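Local coordinates for peptidase M28 (Shewanella amazonensis SB2B, PDB 3IIB), which probably acts as a zinc-dependent metallopeptidase of family M28, with carboxypeptidase or dipeptidase activity, at residues 106-119 with 126-138. Residues are numbered along the deposited sequence; the frame is centred on the assembly and turned at random.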
# COMPACT_ATOMS: atom_id res chain seq x y z
N LEU A 106 -26.54 -1.36 -6.90
CA LEU A 106 -26.20 -0.35 -7.92
C LEU A 106 -25.17 -0.83 -8.96
O LEU A 106 -24.00 -1.04 -8.65
CB LEU A 106 -25.67 0.89 -7.25
CG LEU A 106 -25.37 2.12 -8.10
CD1 LEU A 106 -26.61 2.54 -8.90
CD2 LEU A 106 -24.88 3.26 -7.19
N SER A 107 -25.64 -0.98 -10.19
CA SER A 107 -24.78 -1.32 -11.33
C SER A 107 -25.12 -0.30 -12.43
O SER A 107 -26.29 -0.08 -12.69
CB SER A 107 -25.05 -2.74 -11.82
OG SER A 107 -24.79 -3.71 -10.81
N ALA A 108 -24.11 0.31 -13.05
CA ALA A 108 -24.35 1.38 -13.99
C ALA A 108 -23.15 1.61 -14.86
O ALA A 108 -22.02 1.35 -14.43
CB ALA A 108 -24.67 2.70 -13.26
N THR A 109 -23.40 2.15 -16.05
CA THR A 109 -22.34 2.65 -16.93
C THR A 109 -21.76 3.92 -16.36
O THR A 109 -22.48 4.75 -15.80
CB THR A 109 -22.93 2.93 -18.32
OG1 THR A 109 -23.45 1.69 -18.81
CG2 THR A 109 -21.89 3.50 -19.29
N ILE A 110 -20.45 4.07 -16.45
CA ILE A 110 -19.80 5.29 -15.98
C ILE A 110 -19.55 6.29 -17.10
O ILE A 110 -19.59 5.93 -18.28
CB ILE A 110 -18.45 4.98 -15.22
CG1 ILE A 110 -17.38 4.52 -16.17
CG2 ILE A 110 -18.67 3.94 -14.08
CD1 ILE A 110 -16.01 4.49 -15.58
N VAL A 111 -19.35 7.54 -16.72
CA VAL A 111 -18.89 8.60 -17.61
C VAL A 111 -17.72 9.27 -16.92
O VAL A 111 -17.84 9.70 -15.78
CB VAL A 111 -19.99 9.64 -17.95
CG1 VAL A 111 -19.42 10.71 -18.94
CG2 VAL A 111 -21.23 8.99 -18.53
N ARG A 112 -16.60 9.35 -17.63
CA ARG A 112 -15.37 9.88 -17.09
C ARG A 112 -15.26 11.39 -17.32
O ARG A 112 -15.55 11.88 -18.40
CB ARG A 112 -14.17 9.19 -17.75
CG ARG A 112 -12.82 9.65 -17.21
CD ARG A 112 -11.65 9.05 -18.01
NE ARG A 112 -10.40 9.68 -17.58
CZ ARG A 112 -10.05 10.94 -17.85
NH1 ARG A 112 -10.80 11.70 -18.65
NH2 ARG A 112 -8.91 11.45 -17.37
N PHE A 113 -14.78 12.09 -16.29
CA PHE A 113 -14.48 13.52 -16.34
C PHE A 113 -13.06 13.74 -15.86
O PHE A 113 -12.62 13.06 -14.94
CB PHE A 113 -15.50 14.28 -15.46
CG PHE A 113 -16.91 14.15 -15.98
CD1 PHE A 113 -17.36 15.02 -16.98
CD2 PHE A 113 -17.74 13.10 -15.56
CE1 PHE A 113 -18.64 14.84 -17.54
CE2 PHE A 113 -19.00 12.93 -16.12
CZ PHE A 113 -19.46 13.80 -17.09
N ASP A 114 -12.33 14.62 -16.54
CA ASP A 114 -10.97 14.94 -16.13
C ASP A 114 -10.93 15.54 -14.73
O ASP A 114 -9.99 15.30 -13.99
CB ASP A 114 -10.30 15.94 -17.05
CG ASP A 114 -10.08 15.46 -18.46
OD1 ASP A 114 -10.06 14.25 -18.74
OD2 ASP A 114 -9.90 16.34 -19.32
N THR A 115 -11.93 16.34 -14.38
CA THR A 115 -11.92 17.15 -13.17
C THR A 115 -13.36 17.42 -12.75
O THR A 115 -14.29 17.24 -13.54
CB THR A 115 -11.26 18.52 -13.41
OG1 THR A 115 -12.05 19.28 -14.34
CG2 THR A 115 -9.81 18.37 -13.95
N LEU A 116 -13.54 17.83 -11.49
CA LEU A 116 -14.80 18.39 -11.00
C LEU A 116 -15.36 19.48 -11.93
O LEU A 116 -16.55 19.46 -12.25
CB LEU A 116 -14.62 18.95 -9.58
CG LEU A 116 -15.84 19.71 -9.01
CD1 LEU A 116 -17.06 18.80 -8.77
CD2 LEU A 116 -15.44 20.44 -7.72
N GLN A 117 -14.51 20.41 -12.38
CA GLN A 117 -14.98 21.47 -13.27
C GLN A 117 -15.61 20.92 -14.55
O GLN A 117 -16.65 21.39 -14.99
CB GLN A 117 -13.85 22.44 -13.63
CG GLN A 117 -14.34 23.72 -14.34
CD GLN A 117 -15.41 24.50 -13.55
OE1 GLN A 117 -16.60 24.51 -13.91
NE2 GLN A 117 -14.99 25.16 -12.46
N ASP A 118 -14.99 19.89 -15.12
CA ASP A 118 -15.53 19.24 -16.31
C ASP A 118 -16.88 18.60 -16.05
O ASP A 118 -17.80 18.72 -16.85
CB ASP A 118 -14.52 18.22 -16.85
CG ASP A 118 -13.30 18.89 -17.44
OD1 ASP A 118 -13.47 19.87 -18.21
OD2 ASP A 118 -12.17 18.47 -17.15
N LEU A 119 -17.02 17.99 -14.89
CA LEU A 119 -18.29 17.42 -14.47
C LEU A 119 -19.34 18.52 -14.32
O LEU A 119 -20.48 18.38 -14.78
CB LEU A 119 -18.11 16.67 -13.16
CG LEU A 119 -19.36 16.16 -12.48
CD1 LEU A 119 -20.22 15.29 -13.44
CD2 LEU A 119 -18.95 15.40 -11.19
N SER A 126 -27.25 14.47 -18.74
CA SER A 126 -26.29 13.65 -19.46
C SER A 126 -25.85 12.45 -18.63
O SER A 126 -25.41 11.44 -19.20
CB SER A 126 -25.07 14.46 -19.90
OG SER A 126 -24.36 15.02 -18.82
N LEU A 127 -25.98 12.53 -17.31
CA LEU A 127 -25.61 11.40 -16.46
C LEU A 127 -26.81 10.62 -15.94
O LEU A 127 -26.63 9.73 -15.10
CB LEU A 127 -24.71 11.86 -15.32
CG LEU A 127 -23.40 12.48 -15.80
CD1 LEU A 127 -22.55 12.78 -14.64
CD2 LEU A 127 -22.63 11.59 -16.78
N ASN A 128 -28.01 10.86 -16.48
CA ASN A 128 -29.14 10.04 -16.09
C ASN A 128 -28.79 8.55 -16.11
O ASN A 128 -28.21 8.04 -17.08
CB ASN A 128 -30.35 10.30 -17.02
CG ASN A 128 -30.99 11.66 -16.78
OD1 ASN A 128 -30.55 12.41 -15.92
ND2 ASN A 128 -32.01 11.99 -17.55
N ASP A 129 -29.12 7.84 -15.02
CA ASP A 129 -28.90 6.39 -14.92
C ASP A 129 -27.43 5.96 -14.89
O ASP A 129 -27.14 4.76 -14.88
CB ASP A 129 -29.60 5.66 -16.08
CG ASP A 129 -31.04 6.10 -16.25
OD1 ASP A 129 -31.77 6.06 -15.24
OD2 ASP A 129 -31.42 6.49 -17.37
N LYS A 130 -26.51 6.92 -14.82
CA LYS A 130 -25.09 6.61 -14.91
C LYS A 130 -24.34 7.02 -13.65
O LYS A 130 -24.84 7.73 -12.80
CB LYS A 130 -24.48 7.32 -16.12
CG LYS A 130 -25.02 6.74 -17.45
CD LYS A 130 -24.37 7.34 -18.67
CE LYS A 130 -24.72 6.57 -19.92
NZ LYS A 130 -24.23 7.30 -21.14
N ILE A 131 -23.11 6.55 -13.56
CA ILE A 131 -22.25 6.91 -12.45
C ILE A 131 -21.15 7.83 -12.98
O ILE A 131 -20.48 7.49 -13.96
CB ILE A 131 -21.65 5.65 -11.81
CG1 ILE A 131 -22.73 4.93 -10.96
CG2 ILE A 131 -20.40 5.97 -10.91
CD1 ILE A 131 -22.32 3.53 -10.43
N ALA A 132 -20.95 8.97 -12.34
CA ALA A 132 -19.85 9.87 -12.71
C ALA A 132 -18.55 9.29 -12.20
O ALA A 132 -18.54 8.72 -11.12
CB ALA A 132 -20.07 11.30 -12.15
N PHE A 133 -17.48 9.47 -12.97
CA PHE A 133 -16.11 9.11 -12.57
C PHE A 133 -15.21 10.33 -12.78
O PHE A 133 -14.95 10.72 -13.91
CB PHE A 133 -15.65 7.85 -13.36
CG PHE A 133 -14.17 7.54 -13.28
CD1 PHE A 133 -13.47 7.58 -12.05
CD2 PHE A 133 -13.46 7.23 -14.44
CE1 PHE A 133 -12.09 7.31 -12.01
CE2 PHE A 133 -12.12 6.94 -14.40
CZ PHE A 133 -11.42 7.00 -13.19
N ILE A 134 -14.76 10.95 -11.69
CA ILE A 134 -13.79 12.02 -11.77
C ILE A 134 -12.41 11.41 -11.64
O ILE A 134 -12.12 10.73 -10.64
CB ILE A 134 -13.96 13.07 -10.63
CG1 ILE A 134 -15.32 13.77 -10.70
CG2 ILE A 134 -12.75 14.10 -10.66
CD1 ILE A 134 -15.64 14.77 -9.52
N ASP A 135 -11.57 11.62 -12.66
CA ASP A 135 -10.29 10.96 -12.76
C ASP A 135 -9.08 11.82 -12.36
O ASP A 135 -7.94 11.36 -12.48
CB ASP A 135 -10.08 10.44 -14.18
CG ASP A 135 -8.81 9.60 -14.33
OD1 ASP A 135 -8.58 8.67 -13.52
OD2 ASP A 135 -8.06 9.88 -15.28
N ALA A 136 -9.30 13.03 -11.87
CA ALA A 136 -8.18 13.94 -11.64
C ALA A 136 -7.08 13.33 -10.76
O ALA A 136 -7.35 12.89 -9.68
CB ALA A 136 -8.65 15.24 -11.00
N LYS A 137 -5.84 13.38 -11.24
CA LYS A 137 -4.68 12.91 -10.52
C LYS A 137 -4.13 14.04 -9.68
O LYS A 137 -4.15 15.19 -10.12
CB LYS A 137 -3.59 12.46 -11.49
CG LYS A 137 -3.93 11.18 -12.24
CD LYS A 137 -2.78 10.76 -13.17
CE LYS A 137 -3.12 9.49 -13.92
NZ LYS A 137 -2.09 9.20 -14.97
N THR A 138 -3.66 13.71 -8.49
CA THR A 138 -3.13 14.70 -7.55
C THR A 138 -1.62 14.77 -7.69
O THR A 138 -0.94 13.77 -7.54
CB THR A 138 -3.53 14.31 -6.13
OG1 THR A 138 -4.97 14.24 -6.06
CG2 THR A 138 -3.02 15.31 -5.08
O HOH W 1 -26.16 2.87 -16.62
O HOH W 2 -20.90 6.41 -20.82
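Leu127 pushes its two methyls into the side chains of Val111, Phe113 and Leu119. Leu127 CD2 presses on Val111 CG2 at 3.4 Å, tighter than usual for two carbons, and also lies in the plane of the Phe113 ring, at its edge; Leu127 CD1 meets Leu119 CD1, which sits over one face of that ring, offset toward the rim. The type II turn from Leu127 to Lys130 then brings the chain alongside strand 106-113, and a water bridges Asp129 O to Thr109 N. Lys130 runs out extended, and its CD touches Val111 CG2 at 3.5 Å. From Ile131 on, the two strands pair in parallel: Ile131 N gives to Thr109 O and Ile131 O takes Val111 N. With CG1 anti to its carbonyl carbon (chi1 -75°), Ile131 lays CG1 against Ala108 CB at 3.7 Å and meets Leu106 tip to tip through CD1. This is a beta-alpha-beta unit: strand 106-113, the short helix 116-120, then strand 131-134. Ala132 faces the helix side, its CB near Leu119 CD1. Phe133 turns to the other face, where Ile110 CD1 lies beside it and Arg112 CG touches its CD2 at 3.7 Å; helix 203-213 covers this side. Ile134 returns to the helix, CD1 packing on Leu119 CD2 at 3.8 Å. Asp135 N bonds Phe113 O, while its OD2 offers the anti lone pair to Arg112 NH2 at 2.7 Å, the guanidinium and carboxylate planes 64° apart. Arg112 NH1 also grips Asp114 OD1, almost in the guanidinium plane, and the other oxygen of the Asp135 carboxylate, OD1, forms a salt bridge with Arg172. A methionine in place of Arg112 would probably deprive Asp114 and Asp135 of their shared positive partner. After Asp135, Ala136 CB rests 3.3 Å from Asp114 O.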